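Local coordinates for putative NADPH:quinone oxidoreductase (Ralstonia eutropha, PDB 3IUP), which binds NADPH and probably catalyses the NADPH-dependent reduction of quinones or related electron acceptors, as a putative quinone oxidoreductase, at residues T60-G65 / I71-V76; N189-K194 / K327-A332. All blocks are in the same frame, centred on the assembly; numbering follows the deposited sequence.

How the contacts relate
Contact 1 is a beta hairpin at the surface, its centre about 25 Å from the centre of the chain, within the GroES-like part of the sequence. Contact 2 lies at about 16 Å from that centre, on its opposite side, where helix 183-195, which belongs to the nucleotide-binding half, meets helix 320-332. The two centres are 40 Å apart and the nearest atoms about 32 Å, so neither touches the other; along the chain, the hairpin closes before the helix pair opens. The hairpin is plain edge-strand pairing, and in contact 2 the side chain of Ile191 is about 12 Å from the bound NADPH.

Contact 1: T60-G65 / I71-V76; sequences TAKASG and IVTARV
Lys62 and Thr73 face each other as an antiparallel hydrogen-bonded pair, and Ser64 and Ile71 form a second; Ala63 and Val72 between them are the non-hydrogen-bonded pair. Lys62 N gives its hydrogen to Thr73 O over 2.7 Å, and Thr73 N returns a bond to Lys62 O. In the second pair Ser64 N bonds Ile71 O, and Ile71 N reaches Ser64 O at 2.9 Å. Weaker CA-H...O contacts run alongside, the shortest from Ala61 CA to Thr73 O at 3.2 Å.

Where the chain turns a corner at Thr60, a side chain takes over from the backbone. Chi1 of 79° sets Thr60 OG1 between its own N and carbonyl carbon, facing Arg75 N, which donates to it over 2.8 Å in a nearly straight bond (172°). The same oxygen is also hydrogen-bonded to Asp57 O, so two bonds grip it.

One water joins three residues on the Lys62-Thr73 side of the sheet: it donates to Lys62 O and is hydrogen-bonded to Ser64 OG and, at 2.7 Å, to Thr73 OG1. Ser64 OG also lies 3.5 Å from Ile71 CB, and the far methyl of Ile71, CD1, rests 3.7 Å from Gly65 CA. The aliphatic stem of Lys62 runs beside Thr73, both pointing the same way.

On the other face, Ala61 CB meets Val72 CG1 and Ala74 CB, each at 3.9 Å, and Leu354 of helix 354-360 touches Ala61, Ala63 and Val72. Strands 61-65 and 70-75 thus form a beta hairpin at the margin of a five-stranded antiparallel sheet, strand 70-75 pairing inward with strand 17-26.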
loop_
_atom_site.group_PDB
_atom_site.type_symbol
_atom_site.label_atom_id
_atom_site.label_comp_id
_atom_site.label_asym_id
_atom_site.label_seq_id
_atom_site.Cartn_x
_atom_site.Cartn_y
_atom_site.Cartn_z
ATOM N N THR A 60 11.975 29.201 12.598
ATOM C CA THR A 60 13.036 29.606 13.545
ATOM C C THR A 60 14.350 30.024 12.850
ATOM O O THR A 60 15.376 30.099 13.508
ATOM C CB THR A 60 13.444 28.430 14.520
ATOM O OG1 THR A 60 14.338 27.478 13.843
ATOM C CG2 THR A 60 12.172 27.710 15.084
ATOM N N ALA A 61 14.332 30.197 11.529
ATOM C CA ALA A 61 15.576 30.473 10.762
ATOM C C ALA A 61 16.032 31.891 10.998
ATOM O O ALA A 61 15.224 32.749 11.283
ATOM C CB ALA A 61 15.371 30.208 9.266
ATOM N N LYS A 62 17.341 32.113 10.921
ATOM C CA LYS A 62 17.988 33.382 11.213
ATOM C C LYS A 62 19.141 33.614 10.269
ATOM O O LYS A 62 19.886 32.673 9.934
ATOM C CB LYS A 62 18.554 33.394 12.634
ATOM C CG LYS A 62 19.893 34.084 12.753
ATOM C CD LYS A 62 20.165 34.679 14.095
ATOM C CE LYS A 62 21.551 35.355 14.117
ATOM N NZ LYS A 62 22.641 34.555 14.794
ATOM N N ALA A 63 19.333 34.871 9.890
ATOM C CA ALA A 63 20.321 35.251 8.884
ATOM C C ALA A 63 21.531 35.772 9.548
ATOM O O ALA A 63 21.448 36.427 10.586
ATOM C CB ALA A 63 19.751 36.305 7.945
ATOM N N SER A 64 22.696 35.467 8.987
ATOM C CA SER A 64 23.951 36.039 9.452
ATOM C C SER A 64 24.935 35.929 8.322
ATOM O O SER A 64 24.534 35.682 7.187
ATOM C CB SER A 64 24.447 35.332 10.737
ATOM O OG SER A 64 24.800 33.968 10.501
ATOM N N GLY A 65 26.215 36.133 8.586
ATOM C CA GLY A 65 27.189 36.087 7.508
ATOM C C GLY A 65 27.211 37.405 6.787
ATOM O O GLY A 65 26.797 38.413 7.349
ATOM N N ILE A 71 24.990 33.204 5.683
ATOM C CA ILE A 71 24.696 32.052 6.539
ATOM C C ILE A 71 23.250 32.067 7.030
ATOM O O ILE A 71 22.709 33.122 7.402
ATOM C CB ILE A 71 25.642 32.033 7.743
ATOM C CG1 ILE A 71 27.089 31.987 7.276
ATOM C CG2 ILE A 71 25.327 30.841 8.652
ATOM C CD1 ILE A 71 28.049 32.536 8.278
ATOM N N VAL A 72 22.587 30.930 6.995
ATOM C CA VAL A 72 21.304 30.777 7.651
ATOM C C VAL A 72 21.447 29.663 8.704
ATOM O O VAL A 72 21.976 28.582 8.407
ATOM C CB VAL A 72 20.157 30.451 6.671
ATOM C CG1 VAL A 72 18.808 30.254 7.420
ATOM C CG2 VAL A 72 20.069 31.528 5.580
ATOM N N THR A 73 20.985 29.953 9.930
ATOM C CA THR A 73 20.845 28.937 10.981
ATOM C C THR A 73 19.408 28.800 11.472
ATOM O O THR A 73 18.637 29.739 11.404
ATOM C CB THR A 73 21.843 29.191 12.125
ATOM O OG1 THR A 73 21.639 30.491 12.676
ATOM C CG2 THR A 73 23.253 29.183 11.601
ATOM N N ALA A 74 19.021 27.599 11.875
ATOM C CA ALA A 74 17.639 27.318 12.306
ATOM C C ALA A 74 17.721 26.116 13.245
ATOM O O ALA A 74 18.775 25.436 13.292
ATOM C CB ALA A 74 16.743 27.016 11.100
ATOM N N ARG A 75 16.630 25.811 13.957
ATOM C CA ARG A 75 16.621 24.711 14.899
ATOM C C ARG A 75 15.836 23.542 14.358
ATOM O O ARG A 75 14.791 23.717 13.700
ATOM C CB ARG A 75 15.983 25.182 16.226
ATOM C CG ARG A 75 16.565 26.455 16.759
ATOM C CD ARG A 75 18.010 26.245 17.135
ATOM N NE ARG A 75 18.155 25.047 17.971
ATOM C CZ ARG A 75 19.320 24.620 18.440
ATOM N NH1 ARG A 75 20.434 25.289 18.179
ATOM N NH2 ARG A 75 19.361 23.520 19.161
ATOM N N VAL A 76 16.351 22.347 14.593
ATOM C CA VAL A 76 15.644 21.124 14.320
ATOM C C VAL A 76 14.995 20.713 15.652
ATOM O O VAL A 76 15.655 20.732 16.670
ATOM C CB VAL A 76 16.590 20.034 13.820
ATOM C CG1 VAL A 76 15.824 18.707 13.533
ATOM C CG2 VAL A 76 17.347 20.553 12.578
HETATM O O HOH W 1 22.480 32.537 11.133
#

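Contact 2: N189-K194 / K327-A332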
loop_
_atom_site.group_PDB
_atom_site.type_symbol
_atom_site.label_atom_id
_atom_site.label_comp_id
_atom_site.label_asym_id
_atom_site.label_seq_id
_atom_site.Cartn_x
_atom_site.Cartn_y
_atom_site.Cartn_z
ATOM N N ASN A 189 0.310 15.981 -18.216
ATOM C CA ASN A 189 -0.864 16.251 -19.028
ATOM C C ASN A 189 -0.482 16.389 -20.512
ATOM O O ASN A 189 -1.156 15.861 -21.366
ATOM C CB ASN A 189 -1.567 17.497 -18.540
ATOM C CG ASN A 189 -2.789 17.811 -19.362
ATOM O OD1 ASN A 189 -3.727 17.018 -19.407
ATOM N ND2 ASN A 189 -2.791 18.979 -19.995
ATOM N N GLN A 190 0.628 17.058 -20.827
ATOM C CA GLN A 190 1.065 17.141 -22.228
ATOM C C GLN A 190 1.444 15.769 -22.846
ATOM O O GLN A 190 1.171 15.500 -24.013
ATOM C CB GLN A 190 2.205 18.151 -22.408
ATOM C CG GLN A 190 1.815 19.647 -22.132
ATOM C CD GLN A 190 0.563 20.055 -22.903
ATOM O OE1 GLN A 190 0.481 19.805 -24.096
ATOM N NE2 GLN A 190 -0.430 20.602 -22.219
ATOM N N ILE A 191 2.111 14.936 -22.057
ATOM C CA ILE A 191 2.450 13.575 -22.498
ATOM C C ILE A 191 1.180 12.825 -22.852
ATOM O O ILE A 191 1.064 12.209 -23.899
ATOM C CB ILE A 191 3.225 12.796 -21.385
ATOM C CG1 ILE A 191 4.617 13.339 -21.193
ATOM C CG2 ILE A 191 3.289 11.302 -21.695
ATOM C CD1 ILE A 191 5.225 12.880 -19.854
ATOM N N CYS A 192 0.212 12.847 -21.943
ATOM C CA CYS A 192 -0.995 12.101 -22.153
ATOM C C CYS A 192 -1.827 12.623 -23.332
ATOM O O CYS A 192 -2.429 11.834 -24.065
ATOM C CB CYS A 192 -1.809 12.075 -20.869
ATOM S SG CYS A 192 -1.034 11.122 -19.521
ATOM N N LEU A 193 -1.837 13.944 -23.529
ATOM C CA LEU A 193 -2.500 14.544 -24.688
ATOM C C LEU A 193 -1.815 14.084 -25.974
ATOM O O LEU A 193 -2.475 13.653 -26.899
ATOM C CB LEU A 193 -2.553 16.071 -24.595
ATOM C CG LEU A 193 -3.599 16.598 -23.603
ATOM C CD1 LEU A 193 -3.359 18.107 -23.310
ATOM C CD2 LEU A 193 -5.019 16.340 -24.073
ATOM N N LYS A 194 -0.500 14.127 -26.002
ATOM C CA LYS A 194 0.211 13.772 -27.229
ATOM C C LYS A 194 0.122 12.280 -27.505
ATOM O O LYS A 194 -0.009 11.870 -28.681
ATOM C CB LYS A 194 1.663 14.182 -27.126
ATOM C CG LYS A 194 2.543 13.806 -28.324
ATOM C CD LYS A 194 3.897 14.530 -28.183
ATOM C CE LYS A 194 4.842 14.224 -29.341
ATOM N NZ LYS A 194 4.458 14.996 -30.559
ATOM N N LYS A 327 15.028 9.190 -21.881
ATOM C CA LYS A 327 15.857 10.411 -21.960
ATOM C C LYS A 327 15.911 11.015 -23.373
ATOM O O LYS A 327 15.880 12.234 -23.538
ATOM C CB LYS A 327 17.243 10.147 -21.419
ATOM C CG LYS A 327 17.233 10.014 -19.955
ATOM C CD LYS A 327 18.578 9.834 -19.316
ATOM C CE LYS A 327 19.228 8.531 -19.675
ATOM N NZ LYS A 327 20.275 8.235 -18.653
ATOM N N GLN A 328 15.980 10.167 -24.386
ATOM C CA GLN A 328 15.946 10.632 -25.759
ATOM C C GLN A 328 14.641 11.352 -26.115
ATOM O O GLN A 328 14.655 12.366 -26.805
ATOM C CB GLN A 328 16.166 9.457 -26.696
ATOM C CG GLN A 328 17.558 8.837 -26.564
ATOM C CD GLN A 328 17.751 7.659 -27.523
ATOM O OE1 GLN A 328 17.178 6.576 -27.332
ATOM N NE2 GLN A 328 18.562 7.867 -28.553
ATOM N N ARG A 329 13.513 10.850 -25.612
ATOM C CA ARG A 329 12.259 11.559 -25.812
ATOM C C ARG A 329 12.242 12.918 -25.097
ATOM O O ARG A 329 11.720 13.912 -25.622
ATOM C CB ARG A 329 11.057 10.725 -25.373
ATOM C CG ARG A 329 9.796 11.577 -25.461
ATOM C CD ARG A 329 8.565 10.808 -25.322
ATOM N NE ARG A 329 7.435 11.705 -25.464
ATOM C CZ ARG A 329 6.193 11.332 -25.245
ATOM N NH1 ARG A 329 5.943 10.091 -24.824
ATOM N NH2 ARG A 329 5.213 12.209 -25.416
ATOM N N VAL A 330 12.809 12.976 -23.893
ATOM C CA VAL A 330 12.883 14.249 -23.177
ATOM C C VAL A 330 13.673 15.282 -24.037
ATOM O O VAL A 330 13.231 16.416 -24.223
ATOM C CB VAL A 330 13.495 14.099 -21.748
ATOM C CG1 VAL A 330 13.690 15.452 -21.116
ATOM C CG2 VAL A 330 12.595 13.204 -20.833
ATOM N N VAL A 331 14.811 14.871 -24.572
ATOM C CA VAL A 331 15.620 15.769 -25.413
ATOM C C VAL A 331 14.821 16.232 -26.635
ATOM O O VAL A 331 14.806 17.418 -26.955
ATOM C CB VAL A 331 16.984 15.145 -25.788
ATOM C CG1 VAL A 331 17.656 15.928 -26.997
ATOM C CG2 VAL A 331 17.878 15.099 -24.528
ATOM N N ALA A 332 14.089 15.304 -27.255
ATOM C CA ALA A 332 13.332 15.588 -28.457
ATOM C C ALA A 332 12.194 16.585 -28.221
ATOM O O ALA A 332 11.817 17.292 -29.132
ATOM C CB ALA A 332 12.772 14.270 -29.043
#
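A helix flanking the parallel sheet of a Rossmann-type nucleotide-binding domain, 183-195, is met here by helix 320-332, and between 189-194 and 327-332 the contact centres on Arg329. The backbones stay well apart, the nearest CA atoms, those of Ile191 and Val330, being 10.5 Å from each other. Arg329 spans much of that gap: its CG lies anti to the backbone N (chi1 174°), and the chain then runs extended from CG to NE, carrying the guanidinium to the surface of the other helix.

There NH2 does most of the touching. It lies 4.2 Å from Ile191 CA and 3.8 Å from Lys194 CD, both approaching the guanidinium obliquely, while NH1 is 4.3 Å from Ile191 CG2. The side chains of Lys194 and Arg329 run antiparallel alongside each other. The CD methylene of Lys194, rather than its ammonium group, lies against the arginine; the final bend (chi4 77°) leaves NZ 5.9 Å from Arg329 NH2.

In the dehydrogenase fold, helix 183-195 links two neighbouring parallel strands, 175-177 and 199-203, as the helix of a beta-alpha-beta crossover, and Cys192 packs against Leu199 of the second strand. No hydrogen bond passes directly between 189-194 and 327-332. The charge of Arg329 is instead met by residues just beyond them: NH1 forms a salt bridge with Asp195, at the end of the first helix, and NE another with Glu333, directly after the second. These two acids fix the rotation of the guanidinium, balance its charge and probably temper the repulsion between it and Lys194, which Glu333 also touches. Buried Ile191 also packs on Ala160 and Leu161 of helix 155-169, whose Pro157 and Leu161 touch Val330.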